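Local atomic coordinates of SusD family protein (Bacteroides uniformis, PDB entry 7KV1), a protein that probably binds beta-glucan at the cell surface of a human gut Bacteroides, as a SusD-family glycan-binding protein. Residues N94-F99 against K369-T374; L315-S320 against D325-G330; T357-A362 against K380-D385; V365-T368 against T374-W377. One frame throughout, in Å; residues are numbered along the deposited sequence.

Contacts 2 and 3 are the buried ones, and contacts 1 and 4 are partly buried. Contacts 2, 3 and 4 lie within one SusD-family region, whereas contact 1 reaches from helix 93-99, some 270 residues earlier in the chain, to the turn at residues 369-374. Contact 3 uses strand 358-360 and contact 4 its antiparallel partner 376-378; contact 4 is nested in the chain loop closed by contact 3, and it shares Thr-374 with contact 1. Their chemistry differs: contact 1 is loose ring-to-turn packing, contact 2 a tryptophan edge against a loop, contact 3 an arginine-tryptophan stack, and contact 4 a hydrogen-bonded aromatic cluster.

Contact 1 of 4, residues N94-F99 against K369-T374; sequences NWHMLF and KRYQDT
His-96 of helix 93-99 meets Tyr-371 and Gln-372, the two central residues of a type II beta turn that runs from Arg-370 to Asp-373. The turn is closed by a bond from Asp-373 N to Arg-370 O of 3.3 Å, and Gln-372 takes the positive phi (68°) of its third position, a place where glycine is favoured, without being one. The backbones stay well apart, with His-96 CA and Tyr-371 CA 11.0 Å from each other, so side chains do all the bridging.

The aromatic part of the contact is oblique. His-96 CE1 lies 3.6 Å from Tyr-371 CD2, at the edge of the tyrosine ring, and the two ring planes meet at 44°, which makes the pair neither a stack nor a T. Tyr-371 has its CG anti to the backbone N (chi1 -177°), which brings CD2 and CE2 of the ring against His-96 CE1; one face of the ring is covered by Gln-372 CG, 3.4 Å above the centre of the Tyr-371 ring.

The polar part belongs to Gln-372. Its extended chain slides past the imidazole in the opposite direction, and OE1 accepts a bond from Gly-85 N, while the Tyr-371 backbone pairs with Gly-86. Against the helix the same oxygen makes a van der Waals approach: Gln-372 OE1 sits 3.7 Å from His-96 CE1, close to the imidazole plane.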
loop_
_atom_site.group_PDB
_atom_site.type_symbol
_atom_site.label_atom_id
_atom_site.label_comp_id
_atom_site.label_asym_id
_atom_site.label_seq_id
_atom_site.Cartn_x
_atom_site.Cartn_y
_atom_site.Cartn_z
ATOM N N ASN A 94 13.284 12.250 8.528
ATOM C CA ASN A 94 11.795 12.228 8.660
ATOM C C ASN A 94 11.349 10.776 8.849
ATOM O O ASN A 94 10.509 10.523 9.745
ATOM C CB ASN A 94 11.101 12.934 7.495
ATOM C CG ASN A 94 11.396 12.327 6.146
ATOM O OD1 ASN A 94 12.515 11.878 5.904
ATOM N ND2 ASN A 94 10.369 12.212 5.314
ATOM N N TRP A 95 11.920 9.839 8.087
ATOM C CA TRP A 95 11.563 8.402 8.212
ATOM C C TRP A 95 11.965 7.887 9.600
ATOM O O TRP A 95 11.123 7.202 10.240
ATOM C CB TRP A 95 12.186 7.537 7.132
ATOM C CG TRP A 95 11.704 7.779 5.740
ATOM C CD1 TRP A 95 10.687 8.583 5.312
ATOM C CD2 TRP A 95 12.312 7.219 4.566
ATOM N NE1 TRP A 95 10.594 8.532 3.939
ATOM C CE2 TRP A 95 11.565 7.675 3.461
ATOM C CE3 TRP A 95 13.368 6.326 4.356
ATOM C CZ2 TRP A 95 11.898 7.320 2.156
ATOM C CZ3 TRP A 95 13.688 5.975 3.062
ATOM C CH2 TRP A 95 12.942 6.439 1.984
ATOM N N HIS A 96 13.174 8.217 10.081
ATOM C CA HIS A 96 13.628 7.790 11.430
ATOM C C HIS A 96 12.667 8.348 12.484
ATOM O O HIS A 96 12.342 7.629 13.433
ATOM C CB HIS A 96 15.072 8.195 11.698
ATOM C CG HIS A 96 16.038 7.380 10.904
ATOM N ND1 HIS A 96 16.422 6.115 11.295
ATOM C CD2 HIS A 96 16.628 7.596 9.722
ATOM C CE1 HIS A 96 17.249 5.609 10.408
ATOM N NE2 HIS A 96 17.380 6.473 9.430
ATOM N N MET A 97 12.239 9.583 12.345
ATOM C CA MET A 97 11.379 10.224 13.377
ATOM C C MET A 97 9.945 9.627 13.347
ATOM O O MET A 97 9.378 9.455 14.412
ATOM C CB MET A 97 11.396 11.741 13.197
ATOM C CG MET A 97 12.758 12.320 13.610
ATOM S SD MET A 97 12.925 14.074 13.321
ATOM C CE MET A 97 11.962 14.695 14.693
ATOM N N LEU A 98 9.395 9.329 12.180
ATOM C CA LEU A 98 8.081 8.658 12.014
ATOM C C LEU A 98 8.162 7.289 12.671
ATOM O O LEU A 98 7.235 6.911 13.397
ATOM C CB LEU A 98 7.759 8.560 10.517
ATOM C CG LEU A 98 7.319 9.892 9.900
ATOM C CD1 LEU A 98 7.542 9.918 8.406
ATOM C CD2 LEU A 98 5.861 10.183 10.245
ATOM N N PHE A 99 9.248 6.571 12.424
ATOM C CA PHE A 99 9.488 5.211 12.944
ATOM C C PHE A 99 9.401 5.222 14.467
ATOM O O PHE A 99 8.875 4.254 15.056
ATOM C CB PHE A 99 10.829 4.679 12.440
ATOM C CG PHE A 99 11.382 3.536 13.249
ATOM C CD1 PHE A 99 12.135 3.799 14.378
ATOM C CD2 PHE A 99 11.139 2.223 12.908
ATOM C CE1 PHE A 99 12.657 2.772 15.130
ATOM C CE2 PHE A 99 11.635 1.187 13.687
ATOM C CZ PHE A 99 12.403 1.469 14.781
ATOM N N LYS A 369 28.363 -1.972 5.615
ATOM C CA LYS A 369 27.239 -1.986 6.575
ATOM C C LYS A 369 26.821 -0.548 6.871
ATOM O O LYS A 369 27.668 0.303 7.172
ATOM C CB LYS A 369 27.596 -2.706 7.868
ATOM C CG LYS A 369 27.740 -4.215 7.741
ATOM C CD LYS A 369 28.001 -4.839 9.083
ATOM C CE LYS A 369 28.564 -6.238 9.001
ATOM N NZ LYS A 369 28.523 -6.895 10.332
ATOM N N ARG A 370 25.535 -0.294 6.729
ATOM C CA ARG A 370 24.917 1.003 7.045
ATOM C C ARG A 370 24.157 0.841 8.368
ATOM O O ARG A 370 24.316 -0.194 9.058
ATOM C CB ARG A 370 24.112 1.470 5.843
ATOM C CG ARG A 370 24.960 2.146 4.773
ATOM C CD ARG A 370 24.147 2.789 3.660
ATOM N NE ARG A 370 24.975 3.784 2.984
ATOM C CZ ARG A 370 24.549 4.845 2.299
ATOM N NH1 ARG A 370 23.262 5.076 2.118
ATOM N NH2 ARG A 370 25.437 5.700 1.802
ATOM N N TYR A 371 23.513 1.904 8.805
ATOM C CA TYR A 371 22.833 1.987 10.113
ATOM C C TYR A 371 21.782 0.865 10.196
ATOM O O TYR A 371 21.036 0.661 9.209
ATOM C CB TYR A 371 22.276 3.395 10.288
ATOM C CG TYR A 371 21.614 3.642 11.617
ATOM C CD1 TYR A 371 22.235 3.286 12.806
ATOM C CD2 TYR A 371 20.348 4.205 11.677
ATOM C CE1 TYR A 371 21.602 3.479 14.022
ATOM C CE2 TYR A 371 19.723 4.441 12.892
ATOM C CZ TYR A 371 20.357 4.076 14.067
ATOM O OH TYR A 371 19.732 4.291 15.252
ATOM N N GLN A 372 21.794 0.126 11.312
ATOM C CA GLN A 372 20.777 -0.915 11.659
ATOM C C GLN A 372 20.890 -2.120 10.710
ATOM O O GLN A 372 19.903 -2.870 10.576
ATOM C CB GLN A 372 19.359 -0.316 11.666
ATOM C CG GLN A 372 19.212 0.908 12.552
ATOM C CD GLN A 372 17.867 1.563 12.376
ATOM O OE1 GLN A 372 17.521 2.040 11.291
ATOM N NE2 GLN A 372 17.113 1.609 13.466
ATOM N N ASP A 373 22.053 -2.327 10.081
ATOM C CA ASP A 373 22.302 -3.489 9.201
ATOM C C ASP A 373 21.963 -4.810 9.941
ATOM O O ASP A 373 22.296 -4.938 11.140
ATOM C CB ASP A 373 23.759 -3.550 8.745
ATOM C CG ASP A 373 24.007 -4.714 7.808
ATOM O OD1 ASP A 373 23.541 -4.666 6.641
ATOM O OD2 ASP A 373 24.581 -5.696 8.285
ATOM N N THR A 374 21.366 -5.769 9.239
ATOM C CA THR A 374 21.027 -7.122 9.766
ATOM C C THR A 374 21.578 -8.196 8.833
ATOM O O THR A 374 21.464 -9.380 9.201
ATOM C CB THR A 374 19.510 -7.322 9.914
ATOM O OG1 THR A 374 18.895 -7.219 8.630
ATOM C CG2 THR A 374 18.880 -6.315 10.857
#

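Contact 2 of 4, residues L315-S320 against D325-G330; sequences LISPNS and DGWSKG
Ser-317 and Trp-327 mark the closest approach of two irregular chain segments, with their CA atoms still 10.5 Å apart. Ile-316 is the first residue past helix 312-315 to leave helical geometry, and beyond it the chain at Ser-317 and Pro-318 is extended, as it also is at Trp-327. Such a gap suits the largest side chain: the indole, with CG anti to the backbone N (chi1 -164°), reaches across and presents its six-membered ring. Trp-327 CH2 lies 3.6 Å from Ser-317 OG, approached obliquely, and 3.8 Å from Ser-317 CB. The contact thus joins two parts of the long loop between helices 312-315 and 341-345, within the SusD-family region.

At the ring's edge, near its plane, Pro-318 O stands 3.9 Å from Trp-327 CH2, while Pro-318 CD is 4.5 Å from Trp-327 CZ3, a thin apolar touch. A small serine lets the ring come close, and its hydroxyl turns back to bond Pro-313 O. The indole NE1 bonds Tyr-399 OH, and the ring also meets Phe-321. With an alanine here, Tyr-399 OH is likely to lose its NE1 partner and a gap to open beside Ser-317 and Pro-318.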
loop_
_atom_site.group_PDB
_atom_site.type_symbol
_atom_site.label_atom_id
_atom_site.label_comp_id
_atom_site.label_asym_id
_atom_site.label_seq_id
_atom_site.Cartn_x
_atom_site.Cartn_y
_atom_site.Cartn_z
ATOM N N LEU A 315 16.882 1.890 -3.101
ATOM C CA LEU A 315 16.677 2.365 -1.709
ATOM C C LEU A 315 16.978 1.235 -0.714
ATOM O O LEU A 315 17.631 1.528 0.332
ATOM C CB LEU A 315 15.242 2.893 -1.546
ATOM C CG LEU A 315 14.884 4.099 -2.417
ATOM C CD1 LEU A 315 13.446 4.530 -2.229
ATOM C CD2 LEU A 315 15.826 5.265 -2.181
ATOM N N ILE A 316 16.513 0.014 -0.998
ATOM C CA ILE A 316 16.330 -1.065 0.031
ATOM C C ILE A 316 17.304 -2.233 -0.172
ATOM O O ILE A 316 17.016 -3.382 0.287
ATOM C CB ILE A 316 14.867 -1.524 0.058
ATOM C CG1 ILE A 316 14.502 -2.273 -1.221
ATOM C CG2 ILE A 316 13.969 -0.332 0.315
ATOM C CD1 ILE A 316 13.118 -2.884 -1.180
ATOM N N SER A 317 18.456 -1.942 -0.781
ATOM C CA SER A 317 19.550 -2.908 -1.044
ATOM C C SER A 317 20.815 -2.483 -0.289
ATOM O O SER A 317 21.014 -1.328 0.076
ATOM C CB SER A 317 19.779 -3.049 -2.539
ATOM O OG SER A 317 19.958 -1.784 -3.162
ATOM N N PRO A 318 21.729 -3.433 -0.029
ATOM C CA PRO A 318 22.977 -3.110 0.646
ATOM C C PRO A 318 23.903 -2.223 -0.201
ATOM O O PRO A 318 23.903 -2.312 -1.407
ATOM C CB PRO A 318 23.580 -4.494 0.935
ATOM C CG PRO A 318 22.967 -5.390 -0.128
ATOM C CD PRO A 318 21.580 -4.860 -0.360
ATOM N N ASN A 319 24.680 -1.426 0.510
ATOM C CA ASN A 319 25.648 -0.444 -0.011
ATOM C C ASN A 319 26.995 -1.103 -0.334
ATOM O O ASN A 319 27.446 -1.946 0.454
ATOM C CB ASN A 319 25.875 0.656 1.023
ATOM C CG ASN A 319 26.691 1.798 0.458
ATOM O OD1 ASN A 319 27.886 1.877 0.704
ATOM N ND2 ASN A 319 26.045 2.661 -0.300
ATOM N N SER A 320 27.633 -0.684 -1.430
ATOM C CA SER A 320 28.985 -1.141 -1.875
ATOM C C SER A 320 28.987 -2.665 -1.903
ATOM O O SER A 320 29.914 -3.287 -1.337
ATOM C CB SER A 320 30.092 -0.596 -0.978
ATOM O OG SER A 320 29.948 0.814 -0.761
ATOM N N ASP A 325 25.223 -13.352 -8.322
ATOM C CA ASP A 325 24.993 -13.813 -9.722
ATOM C C ASP A 325 24.076 -12.824 -10.465
ATOM O O ASP A 325 24.319 -12.573 -11.657
ATOM C CB ASP A 325 24.434 -15.239 -9.759
ATOM C CG ASP A 325 25.347 -16.284 -9.127
ATOM O OD1 ASP A 325 26.518 -15.946 -8.839
ATOM O OD2 ASP A 325 24.882 -17.440 -8.927
ATOM N N GLY A 326 23.061 -12.274 -9.788
ATOM C CA GLY A 326 21.990 -11.475 -10.413
ATOM C C GLY A 326 22.231 -9.977 -10.350
ATOM O O GLY A 326 21.547 -9.242 -11.100
ATOM N N TRP A 327 23.154 -9.514 -9.505
ATOM C CA TRP A 327 23.409 -8.056 -9.339
ATOM C C TRP A 327 24.908 -7.784 -9.243
ATOM O O TRP A 327 25.540 -8.259 -8.288
ATOM C CB TRP A 327 22.649 -7.529 -8.118
ATOM C CG TRP A 327 22.488 -6.040 -8.037
ATOM C CD1 TRP A 327 22.110 -5.175 -9.021
ATOM C CD2 TRP A 327 22.613 -5.257 -6.841
ATOM N NE1 TRP A 327 22.040 -3.898 -8.526
ATOM C CE2 TRP A 327 22.346 -3.925 -7.192
ATOM C CE3 TRP A 327 22.970 -5.557 -5.522
ATOM C CZ2 TRP A 327 22.372 -2.909 -6.257
ATOM C CZ3 TRP A 327 23.006 -4.546 -4.601
ATOM C CH2 TRP A 327 22.704 -3.245 -4.967
ATOM N N SER A 328 25.428 -6.985 -10.180
ATOM C CA SER A 328 26.883 -6.715 -10.345
ATOM C C SER A 328 27.416 -5.772 -9.263
ATOM O O SER A 328 26.664 -4.859 -8.789
ATOM C CB SER A 328 27.152 -6.148 -11.709
ATOM O OG SER A 328 26.769 -7.084 -12.700
ATOM N N LYS A 329 28.699 -5.929 -8.941
ATOM C CA LYS A 329 29.496 -4.937 -8.181
ATOM C C LYS A 329 29.348 -3.574 -8.883
ATOM O O LYS A 329 29.127 -3.586 -10.103
ATOM C CB LYS A 329 30.952 -5.416 -8.105
ATOM C CG LYS A 329 31.767 -4.762 -7.003
ATOM C CD LYS A 329 33.208 -5.206 -6.908
ATOM C CE LYS A 329 33.805 -4.828 -5.568
ATOM N NZ LYS A 329 35.242 -4.508 -5.688
ATOM N N GLY A 330 29.426 -2.465 -8.128
ATOM C CA GLY A 330 29.438 -1.080 -8.630
ATOM C C GLY A 330 28.054 -0.505 -8.857
ATOM O O GLY A 330 27.948 0.573 -9.511
#

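Contact 3 of 4, residues T357-A362 against K380-D385; sequences TCWVIA and KYRPYD
Trp-359 and Arg-382 form a flat stack: the guanidinium lies over one face of the indole, the planes 15° apart, and the side chains cross at about a right angle. Arg-382 CZ is 3.7 Å from the centroid of the Trp-359 six-membered ring, a cation-pi contact, while Arg-382 CD adds a CH-pi touch over the same face. Arg-382 NH1 presses closest, 3.3 Å from Trp-359 CE2.

Torsions explain the reach. Arg-382 CG lies between the backbone N and the carbonyl carbon (chi1 68°), and bends at chi2 and chi3 fold the chain so that NE and NH2 both grip Pro-383 O; these two hydrogen bonds to one oxygen fix the rotation of the guanidinium. Arg-382 NH1 has Asp-324 as salt-bridge partner, which suits a buried charge. Tyr-384 CE1 covers the guanidinium's other face, and Ile-361 CD1 the indole's.

Thr-357 and Lys-380 lie side by side, and a water bridges Thr-357 OG1 and Lys-380 NZ, 2.8 Å from each. Thr-357 OG1 is also hydrogen-bonded to Arg-353 O; Lys-380 NZ bonds Val-463 O and forms a salt bridge with Glu-465. The arrangement joins strand 358-360 of the two-stranded antiparallel sheet to the loop after its partner strand 376-378.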
loop_
_atom_site.group_PDB
_atom_site.type_symbol
_atom_site.label_atom_id
_atom_site.label_comp_id
_atom_site.label_asym_id
_atom_site.label_seq_id
_atom_site.Cartn_x
_atom_site.Cartn_y
_atom_site.Cartn_z
ATOM N N THR A 357 10.667 -13.762 0.645
ATOM C CA THR A 357 10.459 -12.491 1.406
ATOM C C THR A 357 11.819 -11.936 1.828
ATOM O O THR A 357 12.027 -10.712 1.767
ATOM C CB THR A 357 9.504 -12.732 2.583
ATOM O OG1 THR A 357 8.225 -13.087 2.053
ATOM C CG2 THR A 357 9.378 -11.517 3.464
ATOM N N CYS A 358 12.697 -12.821 2.280
ATOM C CA CYS A 358 13.918 -12.487 3.030
ATOM C C CYS A 358 15.124 -12.801 2.156
ATOM O O CYS A 358 15.358 -13.986 1.873
ATOM C CB CYS A 358 13.984 -13.259 4.343
ATOM S SG CYS A 358 12.500 -13.099 5.369
ATOM N N TRP A 359 15.849 -11.777 1.726
ATOM C CA TRP A 359 17.163 -11.936 1.054
ATOM C C TRP A 359 18.241 -11.933 2.128
ATOM O O TRP A 359 18.475 -10.869 2.719
ATOM C CB TRP A 359 17.354 -10.832 0.029
ATOM C CG TRP A 359 18.708 -10.796 -0.596
ATOM C CD1 TRP A 359 19.622 -11.812 -0.695
ATOM C CD2 TRP A 359 19.277 -9.658 -1.262
ATOM N NE1 TRP A 359 20.720 -11.383 -1.391
ATOM C CE2 TRP A 359 20.530 -10.067 -1.758
ATOM C CE3 TRP A 359 18.841 -8.348 -1.485
ATOM C CZ2 TRP A 359 21.371 -9.174 -2.411
ATOM C CZ3 TRP A 359 19.656 -7.477 -2.173
ATOM C CH2 TRP A 359 20.900 -7.898 -2.639
ATOM N N VAL A 360 18.778 -13.106 2.457
ATOM C CA VAL A 360 19.753 -13.269 3.564
ATOM C C VAL A 360 21.135 -13.248 2.916
ATOM O O VAL A 360 21.386 -14.085 2.026
ATOM C CB VAL A 360 19.549 -14.569 4.357
ATOM C CG1 VAL A 360 20.651 -14.755 5.396
ATOM C CG2 VAL A 360 18.182 -14.627 5.024
ATOM N N ILE A 361 21.990 -12.336 3.345
ATOM C CA ILE A 361 23.400 -12.271 2.862
ATOM C C ILE A 361 24.287 -12.956 3.910
ATOM O O ILE A 361 24.196 -12.600 5.071
ATOM C CB ILE A 361 23.749 -10.810 2.557
ATOM C CG1 ILE A 361 22.782 -10.292 1.480
ATOM C CG2 ILE A 361 25.219 -10.689 2.167
ATOM C CD1 ILE A 361 23.018 -8.903 1.006
ATOM N N ALA A 362 25.049 -13.980 3.509
ATOM C CA ALA A 362 26.002 -14.729 4.373
ATOM C C ALA A 362 26.901 -13.727 5.121
ATOM O O ALA A 362 27.298 -12.718 4.486
ATOM C CB ALA A 362 26.803 -15.678 3.514
ATOM N N LYS A 380 11.468 -9.351 -2.236
ATOM C CA LYS A 380 10.334 -9.176 -3.178
ATOM C C LYS A 380 10.686 -8.111 -4.221
ATOM O O LYS A 380 10.184 -8.229 -5.377
ATOM C CB LYS A 380 9.063 -8.796 -2.416
ATOM C CG LYS A 380 8.472 -9.952 -1.618
ATOM C CD LYS A 380 7.184 -9.587 -0.898
ATOM C CE LYS A 380 6.610 -10.755 -0.122
ATOM N NZ LYS A 380 5.578 -10.272 0.828
ATOM N N TYR A 381 11.439 -7.076 -3.812
ATOM C CA TYR A 381 11.773 -5.921 -4.676
ATOM C C TYR A 381 13.292 -5.707 -4.693
ATOM O O TYR A 381 13.713 -4.576 -4.888
ATOM C CB TYR A 381 10.976 -4.679 -4.234
ATOM C CG TYR A 381 9.478 -4.812 -4.394
ATOM C CD1 TYR A 381 8.888 -4.752 -5.649
ATOM C CD2 TYR A 381 8.640 -4.941 -3.292
ATOM C CE1 TYR A 381 7.514 -4.856 -5.808
ATOM C CE2 TYR A 381 7.264 -5.046 -3.436
ATOM C CZ TYR A 381 6.695 -5.001 -4.701
ATOM O OH TYR A 381 5.342 -5.087 -4.887
ATOM N N ARG A 382 14.083 -6.774 -4.562
ATOM C CA ARG A 382 15.551 -6.656 -4.564
ATOM C C ARG A 382 16.019 -6.293 -5.975
ATOM O O ARG A 382 15.353 -6.558 -6.980
ATOM C CB ARG A 382 16.224 -7.908 -4.004
ATOM C CG ARG A 382 16.074 -9.148 -4.870
ATOM C CD ARG A 382 17.295 -10.005 -4.683
ATOM N NE ARG A 382 18.433 -9.423 -5.359
ATOM C CZ ARG A 382 19.641 -9.968 -5.417
ATOM N NH1 ARG A 382 19.908 -11.110 -4.815
ATOM N NH2 ARG A 382 20.596 -9.338 -6.064
ATOM N N PRO A 383 17.162 -5.585 -6.081
ATOM C CA PRO A 383 17.709 -5.217 -7.381
ATOM C C PRO A 383 18.329 -6.448 -8.058
ATOM O O PRO A 383 18.960 -7.257 -7.357
ATOM C CB PRO A 383 18.779 -4.166 -7.067
ATOM C CG PRO A 383 19.224 -4.537 -5.661
ATOM C CD PRO A 383 17.979 -5.075 -4.974
ATOM N N TYR A 384 18.125 -6.522 -9.371
ATOM C CA TYR A 384 18.762 -7.458 -10.336
ATOM C C TYR A 384 19.217 -6.693 -11.580
ATOM O O TYR A 384 18.415 -5.891 -12.074
ATOM C CB TYR A 384 17.758 -8.519 -10.792
ATOM C CG TYR A 384 17.505 -9.581 -9.760
ATOM C CD1 TYR A 384 18.519 -10.434 -9.377
ATOM C CD2 TYR A 384 16.280 -9.702 -9.139
ATOM C CE1 TYR A 384 18.315 -11.410 -8.423
ATOM C CE2 TYR A 384 16.055 -10.679 -8.188
ATOM C CZ TYR A 384 17.073 -11.524 -7.827
ATOM O OH TYR A 384 16.888 -12.470 -6.885
ATOM N N ASP A 385 20.397 -7.008 -12.140
ATOM C CA ASP A 385 20.887 -6.364 -13.402
ATOM C C ASP A 385 19.825 -6.491 -14.500
ATOM O O ASP A 385 19.500 -5.488 -15.145
ATOM C CB ASP A 385 22.213 -6.950 -13.904
ATOM C CG ASP A 385 23.358 -6.768 -12.931
ATOM O OD1 ASP A 385 23.385 -5.753 -12.219
ATOM O OD2 ASP A 385 24.185 -7.670 -12.857
HETATM O O HOH W 1 5.741 -12.169 2.942
#

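Contact 4 of 4, residues V365-T368 against T374-W377; sequences VEYT and THIW
His-375 stands at a positive phi (64°), uncommon for a residue with a side chain, and its imidazole lies ring on ring with Tyr-367 in an offset stack. Their centroids are 4.4 Å apart and the planes 19° from parallel, with Tyr-367 CE2 over the imidazole face. The imidazole is also tied at its edge: His-375 NE2 donates to Val-365 O at 3.2 Å in a nearly straight bond, while ND1 bonds Asp-373 OD2. With an acidic partner on one nitrogen and a carbonyl on the other, the ring may well carry a positive charge.

Trp-377 closes the aromatic cluster. Trp-377 NE1 donates to Tyr-367 OH at 3.1 Å with a bent angle of 142°, the hydroxyl lying near the indole plane, and Asp-373 OD1 bonds the same hydroxyl, so that oxygen is gripped twice. Were His-375 a leucine, the Val-365 carbonyl and the Asp-373 carboxylate would probably lose their imidazole partners, and Tyr-367 the ring stacked on it.

Thr-374 OG1 takes the backbone N-H of Ile-376 in an ST turn leading into strand 376-378. There Trp-377 pairs with Trp-359 of antiparallel strand 358-360, the bonding runs on to His-375 and Ile-361 just beyond, and Ile-376 packs against helix 341-345.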
loop_
_atom_site.group_PDB
_atom_site.type_symbol
_atom_site.label_atom_id
_atom_site.label_comp_id
_atom_site.label_asym_id
_atom_site.label_seq_id
_atom_site.Cartn_x
_atom_site.Cartn_y
_atom_site.Cartn_z
ATOM N N VAL A 365 30.092 -12.412 3.536
ATOM C CA VAL A 365 30.048 -11.450 2.390
ATOM C C VAL A 365 30.177 -10.033 2.960
ATOM O O VAL A 365 29.410 -9.671 3.891
ATOM C CB VAL A 365 28.807 -11.620 1.499
ATOM C CG1 VAL A 365 28.785 -10.627 0.344
ATOM C CG2 VAL A 365 28.702 -13.046 0.977
ATOM N N GLU A 366 31.189 -9.296 2.497
ATOM C CA GLU A 366 31.573 -7.993 3.078
ATOM C C GLU A 366 30.996 -6.925 2.148
ATOM O O GLU A 366 31.365 -6.872 0.973
ATOM C CB GLU A 366 33.086 -7.891 3.265
ATOM N N TYR A 367 30.048 -6.155 2.651
ATOM C CA TYR A 367 29.577 -4.940 1.963
ATOM C C TYR A 367 29.794 -3.819 2.961
ATOM O O TYR A 367 30.291 -4.109 4.058
ATOM C CB TYR A 367 28.183 -5.172 1.383
ATOM C CG TYR A 367 27.067 -5.511 2.347
ATOM C CD1 TYR A 367 26.441 -4.522 3.072
ATOM C CD2 TYR A 367 26.566 -6.801 2.460
ATOM C CE1 TYR A 367 25.381 -4.807 3.914
ATOM C CE2 TYR A 367 25.492 -7.103 3.290
ATOM C CZ TYR A 367 24.885 -6.090 4.005
ATOM O OH TYR A 367 23.834 -6.316 4.839
ATOM N N THR A 368 29.502 -2.576 2.602
ATOM C CA THR A 368 29.593 -1.469 3.576
ATOM C C THR A 368 28.297 -1.474 4.381
ATOM O O THR A 368 27.266 -1.078 3.808
ATOM C CB THR A 368 29.855 -0.144 2.873
ATOM O OG1 THR A 368 31.032 -0.392 2.097
ATOM C CG2 THR A 368 29.998 0.989 3.862
ATOM N N THR A 374 21.366 -5.769 9.239
ATOM C CA THR A 374 21.027 -7.122 9.766
ATOM C C THR A 374 21.578 -8.196 8.833
ATOM O O THR A 374 21.464 -9.380 9.201
ATOM C CB THR A 374 19.510 -7.322 9.914
ATOM O OG1 THR A 374 18.895 -7.219 8.630
ATOM C CG2 THR A 374 18.880 -6.315 10.857
ATOM N N HIS A 375 22.091 -7.799 7.660
ATOM C CA HIS A 375 22.450 -8.722 6.544
ATOM C C HIS A 375 21.182 -9.408 6.023
ATOM O O HIS A 375 21.321 -10.438 5.319
ATOM C CB HIS A 375 23.518 -9.752 6.974
ATOM C CG HIS A 375 24.903 -9.339 6.598
ATOM N ND1 HIS A 375 25.395 -8.082 6.908
ATOM C CD2 HIS A 375 25.883 -9.970 5.898
ATOM C CE1 HIS A 375 26.623 -7.958 6.422
ATOM N NE2 HIS A 375 26.950 -9.096 5.806
ATOM N N ILE A 376 19.995 -8.856 6.331
ATOM C CA ILE A 376 18.714 -9.333 5.725
ATOM C C ILE A 376 18.042 -8.143 5.064
ATOM O O ILE A 376 18.021 -7.072 5.690
ATOM C CB ILE A 376 17.762 -10.001 6.730
ATOM C CG1 ILE A 376 18.481 -10.972 7.662
ATOM C CG2 ILE A 376 16.606 -10.665 5.997
ATOM C CD1 ILE A 376 17.607 -11.482 8.760
ATOM N N TRP A 377 17.492 -8.381 3.879
ATOM C CA TRP A 377 16.846 -7.374 3.028
ATOM C C TRP A 377 15.563 -7.961 2.462
ATOM O O TRP A 377 15.382 -9.198 2.550
ATOM C CB TRP A 377 17.807 -6.938 1.927
ATOM C CG TRP A 377 19.128 -6.456 2.443
ATOM C CD1 TRP A 377 20.281 -7.174 2.595
ATOM C CD2 TRP A 377 19.409 -5.144 2.963
ATOM N NE1 TRP A 377 21.258 -6.392 3.167
ATOM C CE2 TRP A 377 20.760 -5.133 3.369
ATOM C CE3 TRP A 377 18.652 -3.981 3.124
ATOM C CZ2 TRP A 377 21.357 -3.997 3.926
ATOM C CZ3 TRP A 377 19.251 -2.859 3.657
ATOM C CH2 TRP A 377 20.582 -2.867 4.055
#